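Local coordinates for chitooligosaccharide oxidase (Gibberella zeae, PDB 6Y0R), which catalyses the oxidation of chitooligosaccharides at the C1 hydroxyl to lactones, using a bicovalently bound FAD and passing the electrons to oxygen to give hydrogen peroxide, at residues 340-345 against 441-446; 373-378 against 404-409; 456-461 against 486-491. All coordinates share one frame; numbering follows the deposited sequence.

Interaction 1 (340-345 against 441-446); sequences YASSLA and WGMYAN. With FAD (flavin-adenine dinucleotide), chain B.
A345 and G442 form a single antiparallel bridge on the outermost strand 338-346: A345 N donates to G442 O (2.8 Å), and G442 N to A345 O (3.0 Å). Beyond it a side chain takes over the pairing. S343 has OG between its backbone N and carbonyl carbon (chi1 64°), which turns the oxygen to the loop, where Y444 N reaches S343 OG at 2.9 Å on an almost straight line (170°); S343 OG also has a weak bond to Y447 O. The packing is well enclosed here. M443 CG sits 3.3 Å from S343 O, a buried carbonyl with no polar partner in the model, and the extended M443 chain brings its methyl beside S342, whose OG is hydrogen-bonded to D449. W441, by contrast, is partly exposed, and a single methyl, L344 CD1, meets its indole, obliquely and 3.4 Å from W441 CE3. Y444 carries its ring on to the flavin, and its OH donates to FAD O2 at 2.5 Å. N446 ND2 donates to Y444 OH (2.8 Å) within its own amide plane, G167 N also bonds this hydroxyl, and N446 OD1 accepts a bond from FAD O4' of the ribityl chain. With two N-H groups supporting it, the tyrosine proton is directed at the flavin carbonyl, which would probably help stabilise negative charge at the N1-C2=O2 edge of reduced flavin.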
loop_
_atom_site.group_PDB
_atom_site.type_symbol
_atom_site.label_atom_id
_atom_site.label_comp_id
_atom_site.label_asym_id
_atom_site.label_seq_id
_atom_site.Cartn_x
_atom_site.Cartn_y
_atom_site.Cartn_z
ATOM N N TYR A 340 -12.258 1.070 9.479
ATOM C CA TYR A 340 -12.470 -0.038 8.542
ATOM C C TYR A 340 -12.304 0.526 7.124
ATOM O O TYR A 340 -12.593 1.679 6.874
ATOM C CB TYR A 340 -13.854 -0.637 8.731
ATOM C CG TYR A 340 -14.219 -1.659 7.697
ATOM C CD1 TYR A 340 -13.460 -2.809 7.512
ATOM C CD2 TYR A 340 -15.283 -1.447 6.834
ATOM C CE1 TYR A 340 -13.769 -3.729 6.534
ATOM C CE2 TYR A 340 -15.629 -2.376 5.876
ATOM C CZ TYR A 340 -14.847 -3.506 5.690
ATOM O OH TYR A 340 -15.201 -4.405 4.729
ATOM N N ALA A 341 -11.711 -0.270 6.252
ATOM C CA ALA A 341 -11.453 0.135 4.859
ATOM C C ALA A 341 -11.703 -1.029 3.940
ATOM O O ALA A 341 -11.729 -2.209 4.342
ATOM C CB ALA A 341 -10.031 0.629 4.727
ATOM N N SER A 342 -11.852 -0.691 2.668
ATOM C CA SER A 342 -11.923 -1.692 1.585
ATOM C C SER A 342 -11.390 -1.004 0.331
ATOM O O SER A 342 -10.950 0.134 0.428
ATOM C CB SER A 342 -13.348 -2.168 1.379
ATOM O OG SER A 342 -13.437 -3.235 0.485
ATOM N N SER A 343 -11.385 -1.729 -0.761
ATOM C CA SER A 343 -10.825 -1.205 -2.025
ATOM C C SER A 343 -11.513 -1.882 -3.190
ATOM O O SER A 343 -12.202 -2.936 -3.023
ATOM C CB SER A 343 -9.308 -1.353 -2.106
ATOM O OG SER A 343 -8.898 -2.729 -2.101
ATOM N N LEU A 344 -11.284 -1.329 -4.378
ATOM C CA LEU A 344 -11.757 -1.943 -5.628
ATOM C C LEU A 344 -10.760 -1.596 -6.727
ATOM O O LEU A 344 -10.592 -0.411 -6.990
ATOM C CB LEU A 344 -13.158 -1.392 -5.925
ATOM C CG LEU A 344 -13.754 -1.800 -7.267
ATOM C CD1 LEU A 344 -13.871 -3.310 -7.362
ATOM C CD2 LEU A 344 -15.106 -1.108 -7.408
ATOM N N ALA A 345 -10.220 -2.623 -7.377
ATOM C CA ALA A 345 -9.471 -2.472 -8.632
ATOM C C ALA A 345 -10.439 -2.754 -9.779
ATOM O O ALA A 345 -10.956 -3.875 -9.846
ATOM C CB ALA A 345 -8.311 -3.403 -8.639
ATOM N N TRP A 441 -12.221 -7.716 -11.956
ATOM C CA TRP A 441 -12.003 -6.748 -10.860
ATOM C C TRP A 441 -11.469 -7.466 -9.640
ATOM O O TRP A 441 -11.649 -8.709 -9.549
ATOM C CB TRP A 441 -13.292 -6.007 -10.530
ATOM C CG TRP A 441 -14.395 -6.887 -10.013
ATOM C CD1 TRP A 441 -15.286 -7.588 -10.778
ATOM C CD2 TRP A 441 -14.777 -7.108 -8.643
ATOM N NE1 TRP A 441 -16.199 -8.216 -9.978
ATOM C CE2 TRP A 441 -15.907 -7.969 -8.664
ATOM C CE3 TRP A 441 -14.316 -6.656 -7.403
ATOM C CZ2 TRP A 441 -16.579 -8.361 -7.499
ATOM C CZ3 TRP A 441 -14.944 -7.087 -6.259
ATOM C CH2 TRP A 441 -16.085 -7.900 -6.304
ATOM N N GLY A 442 -10.897 -6.704 -8.723
ATOM C CA GLY A 442 -10.417 -7.239 -7.443
ATOM C C GLY A 442 -10.244 -6.147 -6.414
ATOM O O GLY A 442 -10.943 -5.126 -6.464
ATOM N N MET A 443 -9.312 -6.386 -5.510
ATOM C CA MET A 443 -8.967 -5.494 -4.394
ATOM C C MET A 443 -7.445 -5.391 -4.313
ATOM O O MET A 443 -6.718 -6.185 -4.931
ATOM C CB MET A 443 -9.548 -6.036 -3.096
ATOM C CG MET A 443 -11.005 -6.016 -3.085
ATOM S SD MET A 443 -11.517 -6.649 -1.418
ATOM C CE MET A 443 -13.227 -6.097 -1.449
ATOM N N TYR A 444 -6.973 -4.334 -3.643
ATOM C CA TYR A 444 -5.533 -3.961 -3.475
ATOM C C TYR A 444 -5.051 -4.454 -2.089
ATOM O O TYR A 444 -5.550 -3.906 -1.072
ATOM C CB TYR A 444 -5.401 -2.444 -3.700
ATOM C CG TYR A 444 -4.045 -1.782 -3.496
ATOM C CD1 TYR A 444 -2.874 -2.376 -3.929
ATOM C CD2 TYR A 444 -3.926 -0.524 -2.923
ATOM C CE1 TYR A 444 -1.636 -1.771 -3.757
ATOM C CE2 TYR A 444 -2.699 0.101 -2.746
ATOM C CZ TYR A 444 -1.538 -0.527 -3.165
ATOM O OH TYR A 444 -0.297 0.038 -2.993
ATOM N N ALA A 445 -4.086 -5.395 -2.015
ATOM C CA ALA A 445 -3.546 -5.962 -0.764
ATOM C C ALA A 445 -3.004 -4.857 0.138
ATOM O O ALA A 445 -2.951 -5.089 1.359
ATOM C CB ALA A 445 -2.479 -6.983 -1.067
ATOM N N ASN A 446 -2.649 -3.671 -0.382
ATOM C CA ASN A 446 -2.206 -2.553 0.502
ATOM C C ASN A 446 -3.405 -1.869 1.167
ATOM O O ASN A 446 -3.185 -1.106 2.105
ATOM C CB ASN A 446 -1.270 -1.521 -0.144
ATOM C CG ASN A 446 0.196 -1.882 0.001
ATOM O OD1 ASN A 446 0.571 -2.666 0.882
ATOM N ND2 ASN A 446 0.974 -1.452 -0.984
HETATM P PA FAD B . 3.168 -3.631 8.071
HETATM O O1A FAD B . 1.913 -3.712 8.840
HETATM O O2A FAD B . 4.467 -3.614 8.771
HETATM O O5B FAD B . 3.232 -4.797 6.988
HETATM C C5B FAD B . 2.257 -4.930 5.954
HETATM C C4B FAD B . 2.292 -6.346 5.408
HETATM O O4B FAD B . 3.583 -6.594 4.795
HETATM C C3B FAD B . 2.130 -7.499 6.420
HETATM O O3B FAD B . 1.587 -8.663 5.783
HETATM C C2B FAD B . 3.570 -7.772 6.831
HETATM O O2B FAD B . 3.785 -9.054 7.427
HETATM C C1B FAD B . 4.276 -7.608 5.513
HETATM N N9A FAD B . 5.675 -7.222 5.616
HETATM C C8A FAD B . 6.149 -6.020 6.071
HETATM N N7A FAD B . 7.475 -5.958 6.053
HETATM C C5A FAD B . 7.874 -7.198 5.566
HETATM C C6A FAD B . 9.144 -7.755 5.322
HETATM N N6A FAD B . 10.266 -7.057 5.519
HETATM N N1A FAD B . 9.214 -9.036 4.864
HETATM C C2A FAD B . 8.051 -9.698 4.703
HETATM N N3A FAD B . 6.797 -9.267 4.876
HETATM C C4A FAD B . 6.770 -7.996 5.318
HETATM N N1 FAD B . -0.636 2.718 0.244
HETATM C C2 FAD B . -0.384 3.168 -0.994
HETATM O O2 FAD B . -0.184 2.347 -1.961
HETATM N N3 FAD B . -0.301 4.513 -1.218
HETATM C C4 FAD B . -0.476 5.467 -0.228
HETATM O O4 FAD B . -0.375 6.677 -0.495
HETATM C C4X FAD B . -0.733 5.018 1.089
HETATM N N5 FAD B . -0.848 5.909 2.077
HETATM C C5X FAD B . -0.961 5.429 3.363
HETATM C C6 FAD B . -1.010 6.350 4.444
HETATM C C7 FAD B . -1.146 5.908 5.749
HETATM C C7M FAD B . -1.226 6.898 6.895
HETATM C C8 FAD B . -1.175 4.479 6.025
HETATM C C8M FAD B . -1.200 3.911 7.430
HETATM C C9 FAD B . -1.169 3.584 4.935
HETATM C C9A FAD B . -1.069 4.038 3.613
HETATM N N10 FAD B . -1.019 3.128 2.542
HETATM C C10 FAD B . -0.811 3.586 1.236
HETATM C "C1'" FAD B . -1.154 1.683 2.748
HETATM C "C2'" FAD B . 0.213 1.013 2.901
HETATM O "O2'" FAD B . 0.857 0.882 1.633
HETATM C "C3'" FAD B . -0.005 -0.345 3.518
HETATM O "O3'" FAD B . -0.624 -0.104 4.803
HETATM C "C4'" FAD B . 1.328 -1.085 3.653
HETATM O "O4'" FAD B . 1.145 -2.512 3.627
HETATM C "C5'" FAD B . 1.997 -0.670 4.932
HETATM O "O5'" FAD B . 3.339 -1.188 5.004
HETATM P P FAD B . 4.014 -1.259 6.436
HETATM O O1P FAD B . 5.385 -1.803 6.279
HETATM O O2P FAD B . 3.861 0.014 7.186
HETATM O O3P FAD B . 3.016 -2.292 7.186
#

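Interaction 2 (373-378 against 404-409); sequences WLQMDI and LFQFYD
Y408 lies side by side with W373 across an antiparallel strand pair. Y408 CB sits over the W373 six-membered ring, 3.5 Å from its centroid, a CH-pi contact. Y408 CG, opposite the backbone N (chi1 -155°), carries the ring along the indole and comes 3.3 Å from W373 CZ2. The rings then slide past each other, CZ2 over the rim of one Y408 face: Y408 CD1 nears W373 NE1 (3.4 Å), CD2 nears CZ2, and CE1 and CE2 are only grazed, by NE1 and CZ2. The planes are 16° apart, yet the rings barely overlap. Beyond the indole, Y408 OH is hydrogen-bonded to D337 OD2. Six backbone hydrogen bonds join the strands, two each at W373-Y408, Q375-Q406 and D377-L404. On the other face M376 CG, anti to the backbone N (chi1 -176°), lies over the F405 ring, 3.9 Å from its centroid; the chain extends to SD, which stands obliquely 3.4 Å from F405 CZ, a Met-aromatic contact, and only the methyl turns off. The pair lies toward one edge of the seven-stranded antiparallel sheet, between strands 265-272 and 338-346, consistent with the substrate domain of this flavoprotein family. W373, Q375, D377, L404, Q406 and Y408 share one face, where the Q406 side chain is about 6 Å from FAD. The opposite face packs on helices: F405, F407 and L374 on 420-433, M376 on 247-260.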
loop_
_atom_site.group_PDB
_atom_site.type_symbol
_atom_site.label_atom_id
_atom_site.label_comp_id
_atom_site.label_asym_id
_atom_site.label_seq_id
_atom_site.Cartn_x
_atom_site.Cartn_y
_atom_site.Cartn_z
ATOM N N TRP A 373 -15.182 8.255 3.701
ATOM C CA TRP A 373 -14.679 8.972 2.497
ATOM C C TRP A 373 -14.177 7.923 1.519
ATOM O O TRP A 373 -13.987 6.752 1.904
ATOM C CB TRP A 373 -13.575 9.987 2.780
ATOM C CG TRP A 373 -12.398 9.479 3.541
ATOM C CD1 TRP A 373 -12.218 9.557 4.886
ATOM C CD2 TRP A 373 -11.210 8.851 3.016
ATOM N NE1 TRP A 373 -11.012 9.021 5.238
ATOM C CE2 TRP A 373 -10.378 8.563 4.112
ATOM C CE3 TRP A 373 -10.822 8.410 1.756
ATOM C CZ2 TRP A 373 -9.134 7.946 3.981
ATOM C CZ3 TRP A 373 -9.606 7.758 1.619
ATOM C CH2 TRP A 373 -8.784 7.512 2.727
ATOM N N LEU A 374 -13.955 8.319 0.274
ATOM C CA LEU A 374 -13.372 7.378 -0.702
ATOM C C LEU A 374 -12.518 8.178 -1.666
ATOM O O LEU A 374 -12.655 9.401 -1.732
ATOM C CB LEU A 374 -14.442 6.560 -1.406
ATOM C CG LEU A 374 -15.405 7.353 -2.276
ATOM C CD1 LEU A 374 -14.886 7.449 -3.705
ATOM C CD2 LEU A 374 -16.781 6.701 -2.245
ATOM N N GLN A 375 -11.596 7.471 -2.300
ATOM C CA GLN A 375 -10.780 8.038 -3.383
ATOM C C GLN A 375 -10.988 7.155 -4.598
ATOM O O GLN A 375 -11.136 5.919 -4.477
ATOM C CB GLN A 375 -9.292 8.129 -3.042
ATOM C CG GLN A 375 -8.941 8.946 -1.826
ATOM C CD GLN A 375 -7.562 8.535 -1.353
ATOM O OE1 GLN A 375 -7.180 7.357 -1.396
ATOM N NE2 GLN A 375 -6.792 9.515 -0.931
ATOM N N MET A 376 -11.063 7.786 -5.749
ATOM C CA MET A 376 -11.024 7.086 -7.043
ATOM C C MET A 376 -9.774 7.524 -7.813
ATOM O O MET A 376 -9.716 8.672 -8.249
ATOM C CB MET A 376 -12.264 7.386 -7.878
ATOM C CG MET A 376 -12.269 6.594 -9.134
ATOM S SD MET A 376 -13.757 6.818 -10.065
ATOM C CE MET A 376 -13.469 8.433 -10.732
ATOM N N ASP A 377 -8.784 6.644 -7.891
ATOM C CA ASP A 377 -7.461 6.951 -8.469
ATOM C C ASP A 377 -7.455 6.460 -9.915
ATOM O O ASP A 377 -7.863 5.330 -10.143
ATOM C CB ASP A 377 -6.348 6.274 -7.679
ATOM C CG ASP A 377 -6.354 6.466 -6.164
ATOM O OD1 ASP A 377 -6.890 7.462 -5.703
ATOM O OD2 ASP A 377 -5.845 5.545 -5.448
ATOM N N ILE A 378 -6.898 7.240 -10.847
ATOM C CA ILE A 378 -6.639 6.714 -12.218
ATOM C C ILE A 378 -5.288 6.009 -12.168
ATOM O O ILE A 378 -4.249 6.697 -11.946
ATOM C CB ILE A 378 -6.673 7.850 -13.273
ATOM C CG1 ILE A 378 -8.020 8.561 -13.246
ATOM C CG2 ILE A 378 -6.365 7.233 -14.624
ATOM C CD1 ILE A 378 -7.984 10.005 -13.691
ATOM N N LEU A 404 -8.497 2.611 -9.265
ATOM C CA LEU A 404 -8.287 2.069 -7.909
ATOM C C LEU A 404 -9.149 2.898 -6.976
ATOM O O LEU A 404 -8.909 4.113 -6.829
ATOM C CB LEU A 404 -6.817 2.172 -7.496
ATOM C CG LEU A 404 -6.505 1.816 -6.037
ATOM C CD1 LEU A 404 -7.242 0.585 -5.613
ATOM C CD2 LEU A 404 -5.019 1.623 -5.792
ATOM N N PHE A 405 -10.089 2.260 -6.308
ATOM C CA PHE A 405 -10.896 2.931 -5.296
ATOM C C PHE A 405 -10.397 2.499 -3.903
ATOM O O PHE A 405 -10.083 1.277 -3.667
ATOM C CB PHE A 405 -12.362 2.500 -5.366
ATOM C CG PHE A 405 -13.128 2.939 -6.587
ATOM C CD1 PHE A 405 -13.028 2.235 -7.773
ATOM C CD2 PHE A 405 -13.919 4.070 -6.551
ATOM C CE1 PHE A 405 -13.729 2.648 -8.897
ATOM C CE2 PHE A 405 -14.630 4.465 -7.664
ATOM C CZ PHE A 405 -14.538 3.752 -8.835
ATOM N N GLN A 406 -10.354 3.486 -3.010
ATOM C CA GLN A 406 -10.147 3.246 -1.580
ATOM C C GLN A 406 -11.394 3.724 -0.821
ATOM O O GLN A 406 -11.814 4.840 -1.062
ATOM C CB GLN A 406 -8.889 3.939 -1.082
ATOM C CG GLN A 406 -8.756 3.726 0.404
ATOM C CD GLN A 406 -7.505 4.324 0.986
ATOM O OE1 GLN A 406 -6.831 5.218 0.420
ATOM N NE2 GLN A 406 -7.182 3.831 2.151
ATOM N N PHE A 407 -11.971 2.880 0.024
ATOM C CA PHE A 407 -13.171 3.235 0.830
ATOM C C PHE A 407 -12.780 3.185 2.302
ATOM O O PHE A 407 -12.146 2.218 2.697
ATOM C CB PHE A 407 -14.324 2.262 0.581
ATOM C CG PHE A 407 -14.637 1.974 -0.866
ATOM C CD1 PHE A 407 -15.404 2.862 -1.607
ATOM C CD2 PHE A 407 -14.092 0.872 -1.511
ATOM C CE1 PHE A 407 -15.715 2.606 -2.934
ATOM C CE2 PHE A 407 -14.420 0.604 -2.842
ATOM C CZ PHE A 407 -15.192 1.496 -3.553
ATOM N N TYR A 408 -13.120 4.214 3.064
ATOM C CA TYR A 408 -12.600 4.393 4.442
ATOM C C TYR A 408 -13.714 4.898 5.356
ATOM O O TYR A 408 -14.498 5.763 4.928
ATOM C CB TYR A 408 -11.420 5.346 4.395
ATOM C CG TYR A 408 -10.391 5.274 5.484
ATOM C CD1 TYR A 408 -10.572 5.966 6.667
ATOM C CD2 TYR A 408 -9.171 4.654 5.258
ATOM C CE1 TYR A 408 -9.587 6.012 7.652
ATOM C CE2 TYR A 408 -8.187 4.667 6.238
ATOM C CZ TYR A 408 -8.381 5.360 7.423
ATOM O OH TYR A 408 -7.376 5.369 8.344
ATOM N N ASP A 409 -13.768 4.344 6.570
ATOM C CA ASP A 409 -14.728 4.800 7.608
ATOM C C ASP A 409 -13.993 4.796 8.936
ATOM O O ASP A 409 -13.468 3.750 9.307
ATOM C CB ASP A 409 -15.947 3.916 7.607
ATOM C CG ASP A 409 -17.023 4.375 8.592
ATOM O OD1 ASP A 409 -17.084 5.587 8.873
ATOM O OD2 ASP A 409 -17.824 3.534 8.935
#

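Interaction 3 (456-461 against 486-491); sequences RATEMY and QSIKPK
Y461 OH donates to Q486 OE1 at 2.7 Å, approaching from above the amide plane, with the C=O...O angle at 120°. Ring and amide are turned 61° from each other, while Q486 CB lies in the ring plane at the Y461 edge. The extended glutamine runs alongside A457, so A457 CB rests on its amide end, 3.5 Å from Q486 CD and 3.6 Å from NE2. One residue further along the helix, T458 splits its two branches, CG2 lying anti to the backbone N and OG1 beside it. T458 OG1 stands 3.1 Å from Q486 O, but the proton is not settled, because N454 O, one turn back in the helix, is a weak second acceptor. T458 CG2 meets I488 CD1 at 3.3 Å, tighter than an ordinary carbon contact.

Both segments belong to the berberine-like C-terminal region, in which helix 454-462 is met again by the chain after helix 466-476, at the sequence QSI.

D449 is the second shell of the polar end: its backbone N bonds Y461 OH and its backbone O takes Q486 NE2, so the loop backbone fixes both the phenol and the amide, and the choice of OE1 for the tyrosine follows. N484 OD1 accepts Q486 N and N484 O accepts S487 OG, whose side chain lies about 8 Å from FAD. N215 OD1 takes I488 N, tying the segment to the FAD-binding part of the chain, and the I488 side chain also rests on L469 and K473 of helix 466-476.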
loop_
_atom_site.group_PDB
_atom_site.type_symbol
_atom_site.label_atom_id
_atom_site.label_comp_id
_atom_site.label_asym_id
_atom_site.label_seq_id
_atom_site.Cartn_x
_atom_site.Cartn_y
_atom_site.Cartn_z
ATOM N N ARG A 456 -11.672 -16.010 -1.033
ATOM C CA ARG A 456 -12.166 -14.903 -1.881
ATOM C C ARG A 456 -11.197 -13.709 -1.781
ATOM O O ARG A 456 -10.973 -13.067 -2.800
ATOM C CB ARG A 456 -13.595 -14.573 -1.471
ATOM C CG ARG A 456 -14.223 -13.523 -2.379
ATOM C CD ARG A 456 -15.675 -13.292 -2.003
ATOM N NE ARG A 456 -16.186 -12.261 -2.901
ATOM C CZ ARG A 456 -16.646 -12.434 -4.136
ATOM N NH1 ARG A 456 -17.073 -11.372 -4.796
ATOM N NH2 ARG A 456 -16.663 -13.625 -4.717
ATOM N N ALA A 457 -10.549 -13.520 -0.650
ATOM C CA ALA A 457 -9.582 -12.404 -0.481
ATOM C C ALA A 457 -8.373 -12.692 -1.360
ATOM O O ALA A 457 -7.894 -11.817 -2.096
ATOM C CB ALA A 457 -9.200 -12.258 0.967
ATOM N N THR A 458 -7.864 -13.910 -1.310
ATOM C CA THR A 458 -6.675 -14.281 -2.102
ATOM C C THR A 458 -6.962 -14.055 -3.603
ATOM O O THR A 458 -6.129 -13.471 -4.394
ATOM C CB THR A 458 -6.259 -15.681 -1.593
ATOM O OG1 THR A 458 -6.382 -15.907 -0.175
ATOM C CG2 THR A 458 -4.839 -16.006 -1.913
ATOM N N GLU A 459 -8.160 -14.421 -4.075
ATOM C CA GLU A 459 -8.532 -14.185 -5.479
ATOM C C GLU A 459 -8.684 -12.681 -5.752
ATOM O O GLU A 459 -8.314 -12.235 -6.866
ATOM C CB GLU A 459 -9.789 -15.010 -5.804
ATOM C CG GLU A 459 -10.420 -14.620 -7.110
ATOM C CD GLU A 459 -11.603 -13.662 -6.950
ATOM O OE1 GLU A 459 -12.627 -14.041 -6.255
ATOM O OE2 GLU A 459 -11.523 -12.537 -7.500
ATOM N N MET A 460 -9.265 -11.904 -4.826
ATOM C CA MET A 460 -9.429 -10.440 -5.024
ATOM C C MET A 460 -8.038 -9.783 -5.152
ATOM O O MET A 460 -7.844 -8.897 -6.026
ATOM C CB MET A 460 -10.161 -9.803 -3.854
ATOM C CG MET A 460 -11.577 -10.223 -3.685
ATOM S SD MET A 460 -12.575 -9.357 -4.859
ATOM C CE MET A 460 -14.183 -10.015 -4.373
ATOM N N TYR A 461 -7.099 -10.182 -4.290
ATOM C CA TYR A 461 -5.788 -9.485 -4.262
ATOM C C TYR A 461 -4.887 -9.897 -5.430
ATOM O O TYR A 461 -4.193 -8.991 -5.949
ATOM C CB TYR A 461 -5.046 -9.712 -2.953
ATOM C CG TYR A 461 -5.750 -9.236 -1.705
ATOM C CD1 TYR A 461 -6.522 -8.091 -1.707
ATOM C CD2 TYR A 461 -5.715 -10.007 -0.556
ATOM C CE1 TYR A 461 -7.182 -7.663 -0.564
ATOM C CE2 TYR A 461 -6.350 -9.586 0.601
ATOM C CZ TYR A 461 -7.095 -8.421 0.591
ATOM O OH TYR A 461 -7.803 -8.010 1.699
ATOM N N GLN A 486 -5.567 -14.239 4.962
ATOM C CA GLN A 486 -5.835 -13.922 3.539
ATOM C C GLN A 486 -4.633 -14.271 2.664
ATOM O O GLN A 486 -4.669 -13.909 1.533
ATOM C CB GLN A 486 -6.228 -12.453 3.354
ATOM C CG GLN A 486 -7.470 -12.107 4.166
ATOM C CD GLN A 486 -8.012 -10.717 3.912
ATOM O OE1 GLN A 486 -7.241 -9.785 3.687
ATOM N NE2 GLN A 486 -9.312 -10.551 4.132
ATOM N N SER A 487 -3.723 -15.081 3.163
ATOM C CA SER A 487 -2.415 -15.333 2.524
ATOM C C SER A 487 -2.508 -16.573 1.631
ATOM O O SER A 487 -3.557 -17.239 1.568
ATOM C CB SER A 487 -1.323 -15.425 3.543
ATOM O OG SER A 487 -1.396 -16.615 4.310
ATOM N N ILE A 488 -1.447 -16.808 0.883
ATOM C CA ILE A 488 -1.355 -17.847 -0.176
ATOM C C ILE A 488 -1.079 -19.197 0.473
ATOM O O ILE A 488 -0.110 -19.309 1.202
ATOM C CB ILE A 488 -0.252 -17.470 -1.187
ATOM C CG1 ILE A 488 -0.671 -16.229 -1.988
ATOM C CG2 ILE A 488 0.092 -18.662 -2.085
ATOM C CD1 ILE A 488 -1.737 -16.445 -3.022
ATOM N N LYS A 489 -1.729 -20.151 0.127
ATOM C CA LYS A 489 -1.520 -21.507 0.703
ATOM C C LYS A 489 -0.620 -22.313 -0.225
ATOM O O LYS A 489 -0.730 -22.246 -1.448
ATOM C CB LYS A 489 -2.858 -22.207 0.975
ATOM C CG LYS A 489 -3.696 -21.560 2.080
ATOM C CD LYS A 489 -5.021 -22.278 2.289
ATOM C CE LYS A 489 -5.878 -21.701 3.381
ATOM N NZ LYS A 489 -7.157 -22.439 3.507
ATOM N N PRO A 490 0.316 -23.097 0.203
ATOM C CA PRO A 490 1.258 -23.839 -0.640
ATOM C C PRO A 490 0.573 -24.950 -1.459
ATOM O O PRO A 490 -0.232 -25.701 -0.911
ATOM C CB PRO A 490 2.304 -24.404 0.334
ATOM C CG PRO A 490 1.681 -24.304 1.699
ATOM C CD PRO A 490 0.595 -23.261 1.632
ATOM N N LYS A 491 0.830 -24.977 -2.762
ATOM C CA LYS A 491 0.282 -26.004 -3.682
ATOM C C LYS A 491 1.222 -26.112 -4.889
ATOM O O LYS A 491 1.228 -25.179 -5.709
ATOM C CB LYS A 491 -1.148 -25.605 -4.041
ATOM C CG LYS A 491 -2.105 -26.735 -4.385
ATOM C CD LYS A 491 -3.555 -26.250 -4.421
ATOM C CE LYS A 491 -4.219 -26.419 -5.773
ATOM N NZ LYS A 491 -4.077 -27.801 -6.294
#

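How the interactions relate
All three contacts are buried, but they lie at increasing distance from the chain centre, interaction 1 nearest and interaction 3 farthest. Interactions 1 and 2 share one sheet: strand 404-409 pairs with 340-345 on the side away from 373-378, with L344 O 2.8 Å from F405 N. Interaction 1 thus continues the sheet edge into a loop that reaches the flavin, whereas interaction 2 is regular strand pairing with aromatic and Met-aromatic packing. Interaction 3 touches interaction 1 through M443 N and M460 O, 3.0 Å apart, and rests on one settled side-chain hydrogen bond, an unsettled threonine one and small apolar contacts. Interactions 2 and 3 do not touch; their nearest atoms are about 10 Å apart.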